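Local atomic coordinates of beta-glucuronidase (uncultured Clostridium sp., PDB entry 6U7J), a protein that hydrolyses beta-D-glucuronides as a gut microbial family 2 glycosyl hydrolase and probably reactivates estrogens by removing their glucuronic acid. Residues N145-I157 against D382-V395. Numbering follows the deposited sequence.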
ATOM      1  N   ASN B 145     -24.501 -23.137   8.977  1.00 26.49           N
ATOM      2  CA  ASN B 145     -23.725 -22.798   7.783  1.00 30.56           C
ATOM      3  C   ASN B 145     -23.169 -24.006   7.033  1.00 29.70           C
ATOM      4  O   ASN B 145     -22.337 -23.835   6.130  1.00 32.94           O
ATOM      5  CB  ASN B 145     -22.583 -21.847   8.144  1.00 28.96           C
ATOM      6  CG  ASN B 145     -21.542 -22.483   9.038  1.00 29.61           C
ATOM      7  OD1 ASN B 145     -21.446 -23.707   9.151  1.00 31.24           O
ATOM      8  ND2 ASN B 145     -20.747 -21.643   9.690  1.00 31.60           N
ATOM      9  N   ILE B 146     -23.582 -25.206   7.383  1.00 24.98           N
ATOM     10  CA  ILE B 146     -23.023 -26.406   6.776  1.00 28.01           C
ATOM     11  C   ILE B 146     -23.626 -26.619   5.395  1.00 32.73           C
ATOM     12  O   ILE B 146     -24.837 -26.468   5.190  1.00 34.21           O
ATOM     13  CB  ILE B 146     -23.254 -27.608   7.702  1.00 29.58           C
ATOM     14  CG1 ILE B 146     -22.367 -27.440   8.934  1.00 33.14           C
ATOM     15  CG2 ILE B 146     -22.956 -28.920   6.982  1.00 31.46           C
ATOM     16  CD1 ILE B 146     -22.639 -28.415  10.009  1.00 35.38           C
ATOM     17  N   LEU B 147     -22.781 -26.946   4.424  1.00 37.09           N
ATOM     18  CA  LEU B 147     -23.238 -27.215   3.069  1.00 34.71           C
ATOM     19  C   LEU B 147     -22.930 -28.663   2.733  1.00 37.74           C
ATOM     20  O   LEU B 147     -21.833 -29.154   3.020  1.00 33.17           O
ATOM     21  CB  LEU B 147     -22.577 -26.286   2.051  1.00 34.21           C
ATOM     22  CG  LEU B 147     -22.949 -24.806   2.137  1.00 33.03           C
ATOM     23  CD1 LEU B 147     -22.059 -24.007   1.182  1.00 32.59           C
ATOM     24  CD2 LEU B 147     -24.457 -24.568   1.848  1.00 30.40           C
ATOM     25  N   GLU B 148     -23.909 -29.343   2.152  1.00 36.55           N
ATOM     26  CA  GLU B 148     -23.789 -30.733   1.738  1.00 38.90           C
ATOM     27  C   GLU B 148     -24.049 -30.832   0.239  1.00 36.92           C
ATOM     28  O   GLU B 148     -24.298 -29.831  -0.434  1.00 36.33           O
ATOM     29  CB  GLU B 148     -24.759 -31.628   2.519  1.00 41.09           C
ATOM     30  CG  GLU B 148     -24.451 -31.730   3.997  1.00 44.41           C
ATOM     31  CD  GLU B 148     -23.348 -32.720   4.309  1.00 49.78           C
ATOM     32  OE1 GLU B 148     -22.468 -32.955   3.444  1.00 52.35           O
ATOM     33  OE2 GLU B 148     -23.365 -33.275   5.434  1.00 60.27           O
ATOM     34  N   TRP B 149     -23.995 -32.066  -0.274  1.00 38.10           N
ATOM     35  CA  TRP B 149     -24.127 -32.304  -1.708  1.00 37.95           C
ATOM     36  C   TRP B 149     -25.507 -31.967  -2.241  1.00 34.90           C
ATOM     37  O   TRP B 149     -25.653 -31.823  -3.457  1.00 35.77           O
ATOM     38  CB  TRP B 149     -23.798 -33.756  -2.036  1.00 38.39           C
ATOM     39  CG  TRP B 149     -22.339 -34.074  -1.892  1.00 40.60           C
ATOM     40  CD1 TRP B 149     -21.759 -34.864  -0.944  1.00 39.45           C
ATOM     41  CD2 TRP B 149     -21.276 -33.603  -2.729  1.00 37.85           C
ATOM     42  NE1 TRP B 149     -20.400 -34.917  -1.140  1.00 42.11           N
ATOM     43  CE2 TRP B 149     -20.078 -34.151  -2.229  1.00 40.68           C
ATOM     44  CE3 TRP B 149     -21.223 -32.778  -3.856  1.00 41.67           C
ATOM     45  CZ2 TRP B 149     -18.833 -33.895  -2.814  1.00 41.76           C
ATOM     46  CZ3 TRP B 149     -19.989 -32.523  -4.438  1.00 45.90           C
ATOM     47  CH2 TRP B 149     -18.809 -33.085  -3.913  1.00 46.67           C
ATOM     48  N   ASP B 150     -26.517 -31.834  -1.375  1.00 31.74           N
ATOM     49  CA  ASP B 150     -27.859 -31.454  -1.802  1.00 33.57           C
ATOM     50  C   ASP B 150     -28.248 -30.067  -1.316  1.00 36.56           C
ATOM     51  O   ASP B 150     -29.436 -29.728  -1.293  1.00 37.32           O
ATOM     52  CB  ASP B 150     -28.901 -32.487  -1.366  1.00 38.24           C
ATOM     53  CG  ASP B 150     -28.977 -32.654   0.146  1.00 45.02           C
ATOM     54  OD1 ASP B 150     -28.117 -32.108   0.865  1.00 44.27           O
ATOM     55  OD2 ASP B 150     -29.903 -33.349   0.618  1.00 54.87           O
ATOM     56  N   CYS B 151     -27.267 -29.258  -0.929  1.00 38.73           N
ATOM     57  CA  CYS B 151     -27.467 -27.839  -0.691  1.00 33.26           C
ATOM     58  C   CYS B 151     -27.045 -27.074  -1.936  1.00 33.60           C
ATOM     59  O   CYS B 151     -26.364 -27.602  -2.815  1.00 32.89           O
ATOM     60  CB  CYS B 151     -26.651 -27.370   0.517  1.00 36.33           C
ATOM     61  SG  CYS B 151     -27.059 -28.239   2.057  1.00 34.30           S
ATOM     62  N   LEU B 152     -27.434 -25.806  -1.981  1.00 33.76           N
ATOM     63  CA  LEU B 152     -26.990 -24.876  -3.014  1.00 35.58           C
ATOM     64  C   LEU B 152     -26.558 -23.589  -2.320  1.00 33.75           C
ATOM     65  O   LEU B 152     -27.404 -22.900  -1.717  1.00 30.19           O
ATOM     66  CB  LEU B 152     -28.092 -24.604  -4.037  1.00 31.50           C
ATOM     67  CG  LEU B 152     -28.660 -25.789  -4.818  1.00 33.01           C
ATOM     68  CD1 LEU B 152     -29.685 -25.261  -5.786  1.00 34.36           C
ATOM     69  CD2 LEU B 152     -27.577 -26.552  -5.582  1.00 32.97           C
ATOM     70  N   PRO B 153     -25.276 -23.206  -2.376  1.00 36.26           N
ATOM     71  CA  PRO B 153     -24.157 -23.865  -3.049  1.00 30.89           C
ATOM     72  C   PRO B 153     -23.838 -25.249  -2.508  1.00 32.96           C
ATOM     73  O   PRO B 153     -24.192 -25.595  -1.392  1.00 33.04           O
ATOM     74  CB  PRO B 153     -22.977 -22.910  -2.786  1.00 32.09           C
ATOM     75  CG  PRO B 153     -23.604 -21.589  -2.506  1.00 33.36           C
ATOM     76  CD  PRO B 153     -24.878 -21.924  -1.769  1.00 31.84           C
ATOM     77  N   VAL B 154     -23.143 -26.018  -3.315  1.00 36.10           N
ATOM     78  CA  VAL B 154     -22.806 -27.397  -2.990  1.00 36.42           C
ATOM     79  C   VAL B 154     -21.560 -27.411  -2.109  1.00 39.41           C
ATOM     80  O   VAL B 154     -20.617 -26.641  -2.331  1.00 37.64           O
ATOM     81  CB  VAL B 154     -22.609 -28.180  -4.305  1.00 37.74           C
ATOM     82  CG1 VAL B 154     -21.737 -29.388  -4.123  1.00 41.59           C
ATOM     83  CG2 VAL B 154     -23.976 -28.567  -4.905  1.00 37.59           C
ATOM     84  N   GLY B 155     -21.547 -28.278  -1.096  1.00 37.40           N
ATOM     85  CA  GLY B 155     -20.333 -28.510  -0.319  1.00 37.50           C
ATOM     86  C   GLY B 155     -20.319 -29.899   0.289  1.00 36.35           C
ATOM     87  O   GLY B 155     -21.167 -30.718  -0.059  1.00 35.01           O
ATOM     88  N   HIS B 156     -19.358 -30.207   1.160  1.00 41.05           N
ATOM     89  CA  HIS B 156     -19.456 -31.426   1.957  1.00 41.58           C
ATOM     90  C   HIS B 156     -18.541 -31.308   3.166  1.00 41.11           C
ATOM     91  O   HIS B 156     -17.612 -30.496   3.186  1.00 35.36           O
ATOM     92  CB  HIS B 156     -19.125 -32.682   1.132  1.00 41.05           C
ATOM     93  CG  HIS B 156     -17.701 -32.759   0.678  1.00 39.28           C
ATOM     94  ND1 HIS B 156     -17.247 -32.132  -0.464  1.00 45.13           N
ATOM     95  CD2 HIS B 156     -16.634 -33.407   1.203  1.00 43.48           C
ATOM     96  CE1 HIS B 156     -15.956 -32.375  -0.613  1.00 44.80           C
ATOM     97  NE2 HIS B 156     -15.560 -33.148   0.384  1.00 47.53           N
ATOM     98  N   ILE B 157     -18.816 -32.152   4.176  1.00 40.15           N
ATOM     99  CA  ILE B 157     -18.090 -32.181   5.444  1.00 41.92           C
ATOM    100  C   ILE B 157     -17.079 -33.321   5.435  1.00 43.96           C
ATOM    101  O   ILE B 157     -17.347 -34.400   4.891  1.00 41.58           O
ATOM    102  CB  ILE B 157     -19.068 -32.333   6.628  1.00 44.39           C
ATOM    103  CG1 ILE B 157     -19.924 -31.079   6.785  1.00 36.76           C
ATOM    104  CG2 ILE B 157     -18.320 -32.628   7.927  1.00 46.05           C
ATOM    105  CD1 ILE B 157     -19.158 -29.892   7.296  1.00 38.71           C
ATOM    106  N   ASP B 382     -23.887 -40.684  -4.878  1.00 48.01           N
ATOM    107  CA  ASP B 382     -23.589 -40.226  -3.530  1.00 50.58           C
ATOM    108  C   ASP B 382     -23.198 -38.748  -3.461  1.00 49.90           C
ATOM    109  O   ASP B 382     -22.750 -38.294  -2.403  1.00 49.06           O
ATOM    110  CB  ASP B 382     -22.488 -41.095  -2.910  1.00 51.87           C
ATOM    111  CG  ASP B 382     -21.322 -41.343  -3.859  1.00 64.29           C
ATOM    112  OD1 ASP B 382     -21.407 -40.942  -5.050  1.00 56.80           O
ATOM    113  OD2 ASP B 382     -20.316 -41.947  -3.412  1.00 72.49           O
ATOM    114  N   LYS B 383     -23.365 -37.982  -4.547  1.00 43.84           N
ATOM    115  CA  LYS B 383     -23.006 -36.566  -4.522  1.00 41.41           C
ATOM    116  C   LYS B 383     -24.121 -35.698  -5.099  1.00 36.76           C
ATOM    117  O   LYS B 383     -25.196 -35.612  -4.507  1.00 41.26           O
ATOM    118  CB  LYS B 383     -21.687 -36.337  -5.267  1.00 43.23           C
ATOM    119  CG  LYS B 383     -20.461 -36.839  -4.492  1.00 44.10           C
ATOM    120  CD  LYS B 383     -19.163 -36.488  -5.196  1.00 46.14           C
ATOM    121  CE  LYS B 383     -17.973 -37.158  -4.535  1.00 49.36           C
ATOM    122  NZ  LYS B 383     -18.001 -38.627  -4.744  1.00 56.46           N
ATOM    123  N   VAL B 384     -23.891 -35.035  -6.231  1.00 37.28           N
ATOM    124  CA  VAL B 384     -24.958 -34.274  -6.877  1.00 40.93           C
ATOM    125  C   VAL B 384     -25.871 -35.282  -7.569  1.00 41.15           C
ATOM    126  O   VAL B 384     -25.493 -35.870  -8.586  1.00 41.12           O
ATOM    127  CB  VAL B 384     -24.416 -33.234  -7.867  1.00 41.73           C
ATOM    128  CG1 VAL B 384     -25.568 -32.571  -8.625  1.00 32.45           C
ATOM    129  CG2 VAL B 384     -23.556 -32.178  -7.146  1.00 37.01           C
ATOM    130  N   ASN B 385     -27.066 -35.484  -7.017  1.00 38.57           N
ATOM    131  CA  ASN B 385     -27.939 -36.597  -7.407  1.00 42.46           C
ATOM    132  C   ASN B 385     -29.387 -36.103  -7.500  1.00 39.49           C
ATOM    133  O   ASN B 385     -29.651 -34.898  -7.581  1.00 40.02           O
ATOM    134  CB  ASN B 385     -27.752 -37.767  -6.419  1.00 39.62           C
ATOM    135  CG  ASN B 385     -28.145 -37.400  -5.002  1.00 39.25           C
ATOM    136  OD1 ASN B 385     -28.851 -36.420  -4.779  1.00 39.21           O
ATOM    137  ND2 ASN B 385     -27.687 -38.184  -4.038  1.00 39.69           N
ATOM    138  N   GLU B 386     -30.346 -37.051  -7.491  1.00 38.31           N
ATOM    139  CA  GLU B 386     -31.769 -36.752  -7.705  1.00 38.75           C
ATOM    140  C   GLU B 386     -32.275 -35.731  -6.687  1.00 40.52           C
ATOM    141  O   GLU B 386     -33.284 -35.053  -6.917  1.00 40.71           O
ATOM    142  CB  GLU B 386     -32.598 -38.050  -7.607  1.00 41.18           C
ATOM    143  CG  GLU B 386     -32.698 -38.626  -6.175  1.00 50.17           C
ATOM    144  CD  GLU B 386     -33.953 -39.482  -5.920  1.00 63.41           C
ATOM    145  OE1 GLU B 386     -34.004 -40.153  -4.857  1.00 63.42           O
ATOM    146  OE2 GLU B 386     -34.885 -39.481  -6.768  1.00 59.18           O
ATOM    147  N   LYS B 387     -31.559 -35.626  -5.571  1.00 46.50           N
ATOM    148  CA  LYS B 387     -31.838 -34.762  -4.445  1.00 44.17           C
ATOM    149  C   LYS B 387     -31.522 -33.332  -4.678  1.00 42.95           C
ATOM    150  O   LYS B 387     -32.352 -32.443  -4.428  1.00 39.95           O
ATOM    151  CB  LYS B 387     -30.986 -35.109  -3.233  1.00 52.11           C
ATOM    152  CG  LYS B 387     -31.715 -36.064  -2.569  1.00 55.29           C
ATOM    153  CD  LYS B 387     -33.022 -35.531  -2.458  1.00 61.55           C
ATOM    154  CE  LYS B 387     -33.703 -36.810  -2.630  1.00 73.31           C
ATOM    155  NZ  LYS B 387     -33.406 -37.411  -1.251  1.00 77.57           N
ATOM    156  N   THR B 388     -30.236 -33.155  -4.883  1.00 34.89           N
ATOM    157  CA  THR B 388     -29.740 -31.928  -5.420  1.00 37.53           C
ATOM    158  C   THR B 388     -30.692 -31.457  -6.494  1.00 34.03           C
ATOM    159  O   THR B 388     -31.118 -30.305  -6.489  1.00 32.93           O
ATOM    160  CB  THR B 388     -28.364 -32.179  -5.981  1.00 33.74           C
ATOM    161  OG1 THR B 388     -27.600 -32.914  -5.020  1.00 32.15           O
ATOM    162  CG2 THR B 388     -27.720 -30.830  -6.279  1.00 33.13           C
ATOM    163  N   LEU B 389     -31.052 -32.361  -7.410  1.00 35.01           N
ATOM    164  CA  LEU B 389     -31.892 -31.985  -8.543  1.00 34.77           C
ATOM    165  C   LEU B 389     -33.254 -31.474  -8.082  1.00 35.15           C
ATOM    166  O   LEU B 389     -33.734 -30.435  -8.555  1.00 35.78           O
ATOM    167  CB  LEU B 389     -32.034 -33.182  -9.489  1.00 36.92           C
ATOM    168  CG  LEU B 389     -32.969 -33.035 -10.698  1.00 43.26           C
ATOM    169  CD1 LEU B 389     -32.681 -31.751 -11.430  1.00 37.87           C
ATOM    170  CD2 LEU B 389     -32.844 -34.234 -11.641  1.00 37.25           C
ATOM    171  N   ALA B 390     -33.903 -32.197  -7.163  1.00 36.03           N
ATOM    172  CA  ALA B 390     -35.214 -31.757  -6.690  1.00 35.37           C
ATOM    173  C   ALA B 390     -35.097 -30.447  -5.921  1.00 38.36           C
ATOM    174  O   ALA B 390     -35.932 -29.548  -6.082  1.00 35.06           O
ATOM    175  CB  ALA B 390     -35.866 -32.834  -5.827  1.00 37.06           C
ATOM    176  N   TYR B 391     -34.033 -30.303  -5.116  1.00 37.97           N
ATOM    177  CA  TYR B 391     -33.847 -29.056  -4.383  1.00 37.02           C
ATOM    178  C   TYR B 391     -33.520 -27.910  -5.343  1.00 34.98           C
ATOM    179  O   TYR B 391     -34.006 -26.785  -5.172  1.00 37.35           O
ATOM    180  CB  TYR B 391     -32.762 -29.240  -3.315  1.00 33.08           C
ATOM    181  CG  TYR B 391     -32.483 -27.962  -2.570  1.00 36.07           C
ATOM    182  CD1 TYR B 391     -33.459 -27.389  -1.767  1.00 34.56           C
ATOM    183  CD2 TYR B 391     -31.259 -27.300  -2.708  1.00 33.42           C
ATOM    184  CE1 TYR B 391     -33.230 -26.212  -1.104  1.00 36.73           C
ATOM    185  CE2 TYR B 391     -31.011 -26.122  -2.039  1.00 33.01           C
ATOM    186  CZ  TYR B 391     -32.001 -25.583  -1.243  1.00 37.26           C
ATOM    187  OH  TYR B 391     -31.782 -24.407  -0.584  1.00 37.64           O
ATOM    188  N   HIS B 392     -32.749 -28.200  -6.390  1.00 34.07           N
ATOM    189  CA  HIS B 392     -32.414 -27.205  -7.409  1.00 33.84           C
ATOM    190  C   HIS B 392     -33.674 -26.672  -8.098  1.00 37.26           C
ATOM    191  O   HIS B 392     -33.830 -25.458  -8.288  1.00 35.12           O
ATOM    192  CB  HIS B 392     -31.455 -27.859  -8.406  1.00 33.00           C
ATOM    193  CG  HIS B 392     -30.746 -26.914  -9.330  1.00 34.34           C
ATOM    194  ND1 HIS B 392     -29.652 -27.306 -10.072  1.00 31.95           N
ATOM    195  CD2 HIS B 392     -30.984 -25.625  -9.663  1.00 34.77           C
ATOM    196  CE1 HIS B 392     -29.238 -26.295 -10.813  1.00 32.92           C
ATOM    197  NE2 HIS B 392     -30.020 -25.257 -10.575  1.00 35.49           N
ATOM    198  N   LYS B 393     -34.593 -27.570  -8.475  1.00 36.89           N
ATOM    199  CA  LYS B 393     -35.878 -27.129  -9.020  1.00 36.13           C
ATOM    200  C   LYS B 393     -36.651 -26.284  -8.012  1.00 37.16           C
ATOM    201  O   LYS B 393     -37.251 -25.262  -8.370  1.00 35.61           O
ATOM    202  CB  LYS B 393     -36.728 -28.334  -9.433  1.00 38.56           C
ATOM    203  CG  LYS B 393     -36.143 -29.212 -10.518  1.00 39.14           C
ATOM    204  CD  LYS B 393     -37.224 -30.150 -11.042  1.00 41.98           C
ATOM    205  CE  LYS B 393     -36.661 -31.486 -11.460  1.00 48.60           C
ATOM    206  NZ  LYS B 393     -37.758 -32.441 -11.814  1.00 53.57           N
ATOM    207  N   GLN B 394     -36.657 -26.696  -6.742  1.00 35.04           N
ATOM    208  CA  GLN B 394     -37.397 -25.930  -5.747  1.00 35.70           C
ATOM    209  C   GLN B 394     -36.818 -24.529  -5.565  1.00 36.08           C
ATOM    210  O   GLN B 394     -37.568 -23.571  -5.340  1.00 31.74           O
ATOM    211  CB  GLN B 394     -37.427 -26.686  -4.420  1.00 34.02           C
ATOM    212  CG  GLN B 394     -38.113 -28.039  -4.531  1.00 43.76           C
ATOM    213  CD  GLN B 394     -38.016 -28.859  -3.254  1.00 49.33           C
ATOM    214  OE1 GLN B 394     -37.080 -28.693  -2.462  1.00 49.00           O
ATOM    215  NE2 GLN B 394     -38.987 -29.752  -3.042  1.00 45.79           N
ATOM    216  N   VAL B 395     -35.490 -24.376  -5.645  1.00 33.83           N
ATOM    217  CA  VAL B 395     -34.931 -23.032  -5.484  1.00 33.15           C
ATOM    218  C   VAL B 395     -35.270 -22.171  -6.697  1.00 30.11           C
ATOM    219  O   VAL B 395     -35.526 -20.967  -6.568  1.00 28.69           O
ATOM    220  CB  VAL B 395     -33.416 -23.108  -5.222  1.00 39.05           C
ATOM    221  CG1 VAL B 395     -32.766 -21.735  -5.357  1.00 37.33           C
ATOM    222  CG2 VAL B 395     -33.161 -23.677  -3.829  1.00 38.07           C
TER
HETATM  223  O   HOH W   1     -30.167 -22.177  -1.951  1.00 26.86           O
HETATM  224  O   HOH W   2     -28.890 -24.927   0.482  1.00 30.61           O
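The side chains of Trp149 and Lys383 run alongside one another with the same heading where a type I beta turn, Glu148 to Cys151, of the sugar-binding domain meets a capped helix of the TIM barrel domain, a worked example of how a turn and the loop after it pack against a helix of another domain in a family 2 glycosyl hydrolase. The aliphatic part of the lysine runs over one face of the indole in a CH-pi contact, its CG 3.7 Å from the centroid of the six-membered ring and 18° off the normal. Lys383 CD continues across the benzo part, 3.5 Å from Trp149 CZ2, before a bend at the end of the chain turns the amino group away. Gly155 O lies over the opposite face, nearer the rim, while Val384 CG2 approaches Trp149 CE3 obliquely.

The same turn is tied to the start of helix 386-403. Asn385 and Thr388 form a capping box: Asn385 OD1 accepts from Lys387 N, and a weak return bond runs from Asn385 N to Thr388 OG1. With OG1 beside its own backbone N (chi1 -47°), Thr388 also donates to Trp149 O at 2.7 Å, reaching it from above the carbonyl plane, 36° out of it. One hydroxyl thus serves both the helix cap and the domain interface.

Farther along the helix, Leu152 and Tyr391 pass with opposed headings, Leu152 CG resting 3.7 Å from Tyr391 CE2. Leu152 CD1 carries the apolar contact on to His392 CA, and the imidazole beyond is held by Tyr428 and Ile414 O. Lys118, the stronger polar partner of the tyrosine hydroxyl, also bonds to Asp150 O. Two waters add to it at Tyr391 OH: one donates to Leu152 O, and the other accepts from Leu152 N at 3.0 Å.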